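Local coordinates for major capsid protein (Paramecium bursaria Chlorella virus 1, PDB 5TIP), which self-assembles as trimers into the icosahedral, pseudo T=169 glycoprotein shell of a large virus about 190 nm across, at residues Tyr33-Ala37 and Ile208-Glu214; Thr84-Glu89 and Tyr128-Trp134. All coordinates share one frame; numbering follows the deposited sequence.

Contact 1: Tyr33-Ala37 and Ile208-Glu214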
loop_
_atom_site.group_PDB
_atom_site.type_symbol
_atom_site.label_atom_id
_atom_site.label_comp_id
_atom_site.label_asym_id
_atom_site.label_seq_id
_atom_site.Cartn_x
_atom_site.Cartn_y
_atom_site.Cartn_z
ATOM N N TYR A 33 3.914 25.272 11.375
ATOM C CA TYR A 33 2.463 25.279 11.285
ATOM C C TYR A 33 1.876 26.033 12.473
ATOM O O TYR A 33 2.590 26.478 13.374
ATOM C CB TYR A 33 1.925 23.847 11.230
ATOM C CG TYR A 33 2.403 22.973 12.371
ATOM C CD1 TYR A 33 3.619 22.306 12.301
ATOM C CD2 TYR A 33 1.637 22.815 13.518
ATOM C CE1 TYR A 33 4.059 21.510 13.342
ATOM C CE2 TYR A 33 2.068 22.020 14.561
ATOM C CZ TYR A 33 3.279 21.370 14.469
ATOM O OH TYR A 33 3.709 20.578 15.509
ATOM N N THR A 34 0.554 26.184 12.464
ATOM C CA THR A 34 -0.140 26.824 13.571
ATOM C C THR A 34 -0.352 25.826 14.699
ATOM O O THR A 34 -0.731 24.675 14.467
ATOM C CB THR A 34 -1.485 27.389 13.113
ATOM O OG1 THR A 34 -2.268 26.347 12.519
ATOM C CG2 THR A 34 -1.284 28.503 12.101
ATOM N N ASN A 35 -0.108 26.275 15.929
ATOM C CA ASN A 35 -0.276 25.409 17.086
ATOM C C ASN A 35 -1.738 25.011 17.244
ATOM O O ASN A 35 -2.645 25.828 17.057
ATOM C CB ASN A 35 0.227 26.111 18.346
ATOM C CG ASN A 35 0.226 25.204 19.557
ATOM O OD1 ASN A 35 0.314 23.983 19.431
ATOM N ND2 ASN A 35 0.130 25.796 20.741
ATOM N N PHE A 36 -1.968 23.747 17.592
ATOM C CA PHE A 36 -3.322 23.231 17.758
ATOM C C PHE A 36 -3.283 22.044 18.714
ATOM O O PHE A 36 -2.218 21.617 19.168
ATOM C CB PHE A 36 -3.939 22.836 16.412
ATOM C CG PHE A 36 -3.306 21.624 15.787
ATOM C CD1 PHE A 36 -2.166 21.745 15.011
ATOM C CD2 PHE A 36 -3.851 20.363 15.977
ATOM C CE1 PHE A 36 -1.583 20.632 14.435
ATOM C CE2 PHE A 36 -3.270 19.248 15.406
ATOM C CZ PHE A 36 -2.137 19.383 14.634
ATOM N N ALA A 37 -4.466 21.515 19.018
ATOM C CA ALA A 37 -4.603 20.318 19.834
ATOM C C ALA A 37 -5.873 19.590 19.421
ATOM O O ALA A 37 -6.852 20.213 19.003
ATOM C CB ALA A 37 -4.639 20.650 21.329
ATOM N N ILE A 208 -10.760 20.211 17.167
ATOM C CA ILE A 208 -9.489 20.910 17.028
ATOM C C ILE A 208 -9.551 22.177 17.868
ATOM O O ILE A 208 -10.465 22.994 17.703
ATOM C CB ILE A 208 -9.177 21.242 15.558
ATOM C CG1 ILE A 208 -9.248 19.984 14.689
ATOM C CG2 ILE A 208 -7.812 21.901 15.445
ATOM C CD1 ILE A 208 -8.187 18.959 15.012
ATOM N N PHE A 209 -8.587 22.335 18.771
ATOM C CA PHE A 209 -8.462 23.534 19.590
ATOM C C PHE A 209 -7.348 24.400 19.017
ATOM O O PHE A 209 -6.200 23.956 18.921
ATOM C CB PHE A 209 -8.185 23.169 21.048
ATOM C CG PHE A 209 -9.281 22.361 21.686
ATOM C CD1 PHE A 209 -9.329 20.986 21.531
ATOM C CD2 PHE A 209 -10.267 22.979 22.434
ATOM C CE1 PHE A 209 -10.339 20.243 22.110
ATOM C CE2 PHE A 209 -11.280 22.240 23.018
ATOM C CZ PHE A 209 -11.314 20.871 22.856
ATOM N N LEU A 210 -7.688 25.629 18.644
ATOM C CA LEU A 210 -6.780 26.526 17.947
ATOM C C LEU A 210 -6.201 27.578 18.887
ATOM O O LEU A 210 -6.759 27.885 19.942
ATOM C CB LEU A 210 -7.494 27.210 16.779
ATOM C CG LEU A 210 -8.011 26.281 15.679
ATOM C CD1 LEU A 210 -8.838 27.053 14.662
ATOM C CD2 LEU A 210 -6.857 25.561 15.001
ATOM N N ASP A 211 -5.058 28.127 18.480
ATOM C CA ASP A 211 -4.396 29.195 19.210
ATOM C C ASP A 211 -5.131 30.520 18.996
ATOM O O ASP A 211 -6.027 30.634 18.156
ATOM C CB ASP A 211 -2.934 29.307 18.780
ATOM C CG ASP A 211 -2.025 29.759 19.910
ATOM O OD1 ASP A 211 -2.487 30.541 20.767
ATOM O OD2 ASP A 211 -0.853 29.326 19.943
ATOM N N THR A 212 -4.731 31.532 19.771
ATOM C CA THR A 212 -5.501 32.772 19.855
ATOM C C THR A 212 -5.637 33.453 18.496
ATOM O O THR A 212 -6.734 33.870 18.108
ATOM C CB THR A 212 -4.849 33.720 20.861
ATOM O OG1 THR A 212 -4.702 33.053 22.119
ATOM C CG2 THR A 212 -5.701 34.967 21.049
ATOM N N GLN A 213 -4.531 33.580 17.759
ATOM C CA GLN A 213 -4.564 34.323 16.502
ATOM C C GLN A 213 -5.431 33.624 15.463
ATOM O O GLN A 213 -6.327 34.237 14.872
ATOM C CB GLN A 213 -3.149 34.535 15.966
ATOM C CG GLN A 213 -2.351 35.597 16.702
ATOM C CD GLN A 213 -1.075 35.958 15.968
ATOM O OE1 GLN A 213 -0.684 35.279 15.019
ATOM N NE2 GLN A 213 -0.427 37.036 16.393
ATOM N N GLU A 214 -5.181 32.334 15.230
ATOM C CA GLU A 214 -5.965 31.604 14.242
ATOM C C GLU A 214 -7.415 31.469 14.686
ATOM O O GLU A 214 -8.307 31.319 13.844
ATOM C CB GLU A 214 -5.341 30.231 13.999
ATOM C CG GLU A 214 -5.756 29.569 12.701
ATOM C CD GLU A 214 -5.127 28.202 12.528
ATOM O OE1 GLU A 214 -4.685 27.616 13.540
ATOM O OE2 GLU A 214 -5.071 27.717 11.380
HETATM O O HOH W 1 -3.527 28.132 15.765
#
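A37 and F209 form an antiparallel hydrogen-bonded pair, with A37 N on F209 O at 3.0 Å and a straighter return bond from F209 N to A37 O (2.8 Å, 174°), and F36 faces L210 as the adjoining non-hydrogen-bonded pair. CA of F36 adds a CH...O contact to F209 O at 3.2 Å. On the face carrying F36 and L210, CB of F36 meets CG2 of I208 and CD2 of L210, while the ring leads away from 208-214 and packs edge-to-face with F26 of the second subunit. On the other face CB of A37 lies near CB of F209, and the carbonyl oxygen of A37 reaches the edge of the F209 ring.

On the N-terminal side of F36 the two segments diverge, and a water sits between them: it donates to N35 O and to E214 OE1 (2.6 Å) and accepts from the backbone N of D211. CG of E214 stands anti to the backbone N (chi1 -160°), which with the extended chain carries the carboxylate from helix 212-220 back to T34. T34 OG1 donates to E214 OE1 at 2.9 Å, from above the carboxylate plane. OE2 is hydrogen-bonded to T24 OG1 of the second subunit, bridging two chains. This is the end of an antiparallel β-ladder in the N-terminal domain of a double jelly-roll capsid protein, where strand 200-210 gives way to helix 212-220 at a trimer interface.

Contact 2: Thr84-Glu89 and Tyr128-Trp134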
loop_
_atom_site.group_PDB
_atom_site.type_symbol
_atom_site.label_atom_id
_atom_site.label_comp_id
_atom_site.label_asym_id
_atom_site.label_seq_id
_atom_site.Cartn_x
_atom_site.Cartn_y
_atom_site.Cartn_z
ATOM N N THR A 84 -21.622 -13.455 9.234
ATOM C CA THR A 84 -21.824 -12.015 9.194
ATOM C C THR A 84 -20.994 -11.425 8.064
ATOM O O THR A 84 -19.961 -11.978 7.676
ATOM C CB THR A 84 -21.441 -11.340 10.519
ATOM O OG1 THR A 84 -20.076 -11.639 10.835
ATOM C CG2 THR A 84 -22.337 -11.826 11.650
ATOM N N TYR A 85 -21.458 -10.292 7.535
ATOM C CA TYR A 85 -20.751 -9.582 6.469
ATOM C C TYR A 85 -20.900 -8.086 6.732
ATOM O O TYR A 85 -21.918 -7.488 6.371
ATOM C CB TYR A 85 -21.290 -9.962 5.095
ATOM C CG TYR A 85 -20.451 -9.453 3.943
ATOM C CD1 TYR A 85 -19.169 -9.940 3.727
ATOM C CD2 TYR A 85 -20.944 -8.495 3.066
ATOM C CE1 TYR A 85 -18.398 -9.484 2.675
ATOM C CE2 TYR A 85 -20.177 -8.033 2.009
ATOM C CZ TYR A 85 -18.907 -8.532 1.819
ATOM O OH TYR A 85 -18.138 -8.078 0.772
ATOM N N TYR A 86 -19.879 -7.495 7.348
ATOM C CA TYR A 86 -19.864 -6.080 7.703
ATOM C C TYR A 86 -21.143 -5.655 8.433
ATOM O O TYR A 86 -21.853 -4.756 7.976
ATOM C CB TYR A 86 -19.642 -5.220 6.466
ATOM C CG TYR A 86 -18.291 -5.416 5.811
ATOM C CD1 TYR A 86 -17.197 -4.654 6.192
ATOM C CD2 TYR A 86 -18.109 -6.368 4.817
ATOM C CE1 TYR A 86 -15.959 -4.831 5.600
ATOM C CE2 TYR A 86 -16.875 -6.554 4.218
ATOM C CZ TYR A 86 -15.803 -5.782 4.614
ATOM O OH TYR A 86 -14.572 -5.962 4.021
ATOM N N PRO A 87 -21.457 -6.280 9.573
ATOM C CA PRO A 87 -22.736 -5.965 10.233
ATOM C C PRO A 87 -22.788 -4.556 10.797
ATOM O O PRO A 87 -23.845 -3.915 10.746
ATOM C CB PRO A 87 -22.826 -7.029 11.335
ATOM C CG PRO A 87 -21.411 -7.364 11.638
ATOM C CD PRO A 87 -20.684 -7.283 10.328
ATOM N N ALA A 88 -21.676 -4.051 11.333
ATOM C CA ALA A 88 -21.663 -2.689 11.855
ATOM C C ALA A 88 -21.806 -1.661 10.743
ATOM O O ALA A 88 -22.383 -0.590 10.960
ATOM C CB ALA A 88 -20.378 -2.439 12.638
ATOM N N GLU A 89 -21.278 -1.964 9.556
ATOM C CA GLU A 89 -21.450 -1.067 8.421
ATOM C C GLU A 89 -22.896 -1.058 7.945
ATOM O O GLU A 89 -23.455 0.007 7.654
ATOM C CB GLU A 89 -20.502 -1.478 7.295
ATOM C CG GLU A 89 -20.712 -0.749 5.986
ATOM C CD GLU A 89 -19.924 -1.376 4.856
ATOM O OE1 GLU A 89 -18.683 -1.235 4.843
ATOM O OE2 GLU A 89 -20.545 -2.025 3.989
ATOM N N TYR A 128 -10.271 -1.861 8.357
ATOM C CA TYR A 128 -11.655 -1.406 8.337
ATOM C C TYR A 128 -12.624 -2.552 8.592
ATOM O O TYR A 128 -13.667 -2.345 9.222
ATOM C CB TYR A 128 -11.968 -0.725 7.000
ATOM C CG TYR A 128 -13.420 -0.324 6.833
ATOM C CD1 TYR A 128 -13.907 0.844 7.404
ATOM C CD2 TYR A 128 -14.298 -1.106 6.093
ATOM C CE1 TYR A 128 -15.230 1.216 7.252
ATOM C CE2 TYR A 128 -15.623 -0.740 5.935
ATOM C CZ TYR A 128 -16.082 0.422 6.517
ATOM O OH TYR A 128 -17.399 0.787 6.358
ATOM N N ARG A 129 -12.304 -3.764 8.126
ATOM C CA ARG A 129 -13.180 -4.895 8.414
ATOM C C ARG A 129 -13.044 -5.357 9.859
ATOM O O ARG A 129 -14.013 -5.860 10.439
ATOM C CB ARG A 129 -12.911 -6.060 7.461
ATOM C CG ARG A 129 -13.962 -7.150 7.586
ATOM C CD ARG A 129 -13.901 -8.191 6.491
ATOM N NE ARG A 129 -15.011 -9.130 6.633
ATOM C CZ ARG A 129 -15.231 -10.165 5.833
ATOM N NH1 ARG A 129 -14.417 -10.410 4.817
ATOM N NH2 ARG A 129 -16.270 -10.960 6.050
ATOM N N ARG A 130 -11.857 -5.213 10.453
ATOM C CA ARG A 130 -11.732 -5.443 11.888
ATOM C C ARG A 130 -12.646 -4.510 12.668
ATOM O O ARG A 130 -13.207 -4.895 13.700
ATOM C CB ARG A 130 -10.285 -5.250 12.342
ATOM C CG ARG A 130 -9.282 -6.241 11.794
ATOM C CD ARG A 130 -7.892 -5.872 12.282
ATOM N NE ARG A 130 -7.767 -6.020 13.729
ATOM C CZ ARG A 130 -6.892 -5.353 14.475
ATOM N NH1 ARG A 130 -6.074 -4.475 13.913
ATOM N NH2 ARG A 130 -6.844 -5.549 15.786
ATOM N N MET A 131 -12.806 -3.276 12.188
ATOM C CA MET A 131 -13.606 -2.283 12.887
ATOM C C MET A 131 -15.102 -2.468 12.677
ATOM O O MET A 131 -15.892 -1.880 13.423
ATOM C CB MET A 131 -13.206 -0.876 12.440
ATOM C CG MET A 131 -11.780 -0.488 12.789
ATOM S SD MET A 131 -11.229 0.963 11.873
ATOM C CE MET A 131 -12.451 2.169 12.380
ATOM N N THR A 132 -15.515 -3.256 11.682
ATOM C CA THR A 132 -16.927 -3.363 11.339
ATOM C C THR A 132 -17.425 -4.800 11.230
ATOM O O THR A 132 -18.563 -5.010 10.800
ATOM C CB THR A 132 -17.218 -2.629 10.022
ATOM O OG1 THR A 132 -16.392 -3.165 8.983
ATOM C CG2 THR A 132 -16.948 -1.138 10.162
ATOM N N ASP A 133 -16.620 -5.793 11.605
ATOM C CA ASP A 133 -17.027 -7.179 11.414
ATOM C C ASP A 133 -16.202 -8.078 12.325
ATOM O O ASP A 133 -15.166 -7.674 12.859
ATOM C CB ASP A 133 -16.867 -7.602 9.949
ATOM C CG ASP A 133 -17.674 -8.838 9.605
ATOM O OD1 ASP A 133 -18.261 -9.444 10.524
ATOM O OD2 ASP A 133 -17.720 -9.204 8.411
ATOM N N TRP A 134 -16.686 -9.307 12.499
ATOM C CA TRP A 134 -15.917 -10.366 13.140
ATOM C C TRP A 134 -15.041 -11.042 12.092
ATOM O O TRP A 134 -15.544 -11.504 11.063
ATOM C CB TRP A 134 -16.837 -11.395 13.799
ATOM C CG TRP A 134 -17.481 -10.934 15.073
ATOM C CD1 TRP A 134 -16.942 -10.978 16.324
ATOM C CD2 TRP A 134 -18.794 -10.379 15.221
ATOM N NE1 TRP A 134 -17.832 -10.478 17.242
ATOM C CE2 TRP A 134 -18.977 -10.103 16.591
ATOM C CE3 TRP A 134 -19.829 -10.083 14.330
ATOM C CZ2 TRP A 134 -20.152 -9.546 17.089
ATOM C CZ3 TRP A 134 -20.995 -9.532 14.827
ATOM C CH2 TRP A 134 -21.147 -9.268 16.193
HETATM O O HOH W 2 -17.350 -12.439 8.866
HETATM O O HOH W 3 -13.400 -8.440 2.669
#
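T84 touches the other segment through its hydroxyl, OG1, which donates to the syn lone pair of D133 OD1 at 2.9 Å; the same OG1 lies at the edge of the W134 indole. A water lies within hydrogen-bonding reach of T84 O and W134 O. The Y85 ring and the R129 guanidinium are nearly perpendicular, Y85 CD1 lying 3.9 Å from R129 NH2, and CD2 of Y86 sits over the centre of the Y85 ring face. Y86 gives its backbone N-H to D133 OD2 (N to OD2 3.0 Å, 167°) from well above the carboxylate plane. Its ring is turned back to R129: with CG beside the backbone N (chi1 -65°), the phenol crosses the arginine's extended chain at about a right angle, CD of R129 coming within 3.4 Å of Y86 OH and NE over the ring face, the ring and guanidinium planes 21° apart. T132 OG1 approaches the ring at its edge. P87 sets CD against T132 O and D133 OD1, and CG against CZ3 of W134. A88 N, in the first turn of helix 87-91, donates to T132 O at 3.3 Å. At E89, Y128 OH donates to the anti lone pair of E89 OE1 at 2.8 Å, while OE2 forms a salt bridge with R113 and a hydrogen bond with Y271.

D133 OD2 thus accepts from three donors, Y86 N and both NE and NH2 of R129, which grips it side-on; NH2 also bonds to G300 O, next to glycosylated N301. With T84 on OD1 as well, this buried carboxylate is probably kept ionised, and its bonds join the loop before helix 87-91 to R129 of helix 122-132.

How the contacts relate
From the N terminus, the chain first passes through 33-37 at the start of strand 36-42; contact 1 closes only when 208-214 returns, 171 residues later. Contact 2 is nested inside that loop, joining 84-89 to 128-134 across a span that holds strands 92-99 and 102-108 and helix 109-119. The two do not touch: their centres are 36 Å apart and their nearest atoms about 18 Å. Contact 1 ties the first strand of the N-terminal capsid domain to its last, 200-210, at the periphery of the chain, whereas contact 2 joins two helical excursions of the same domain nearer the chain's centre. Both also reach the third subunit.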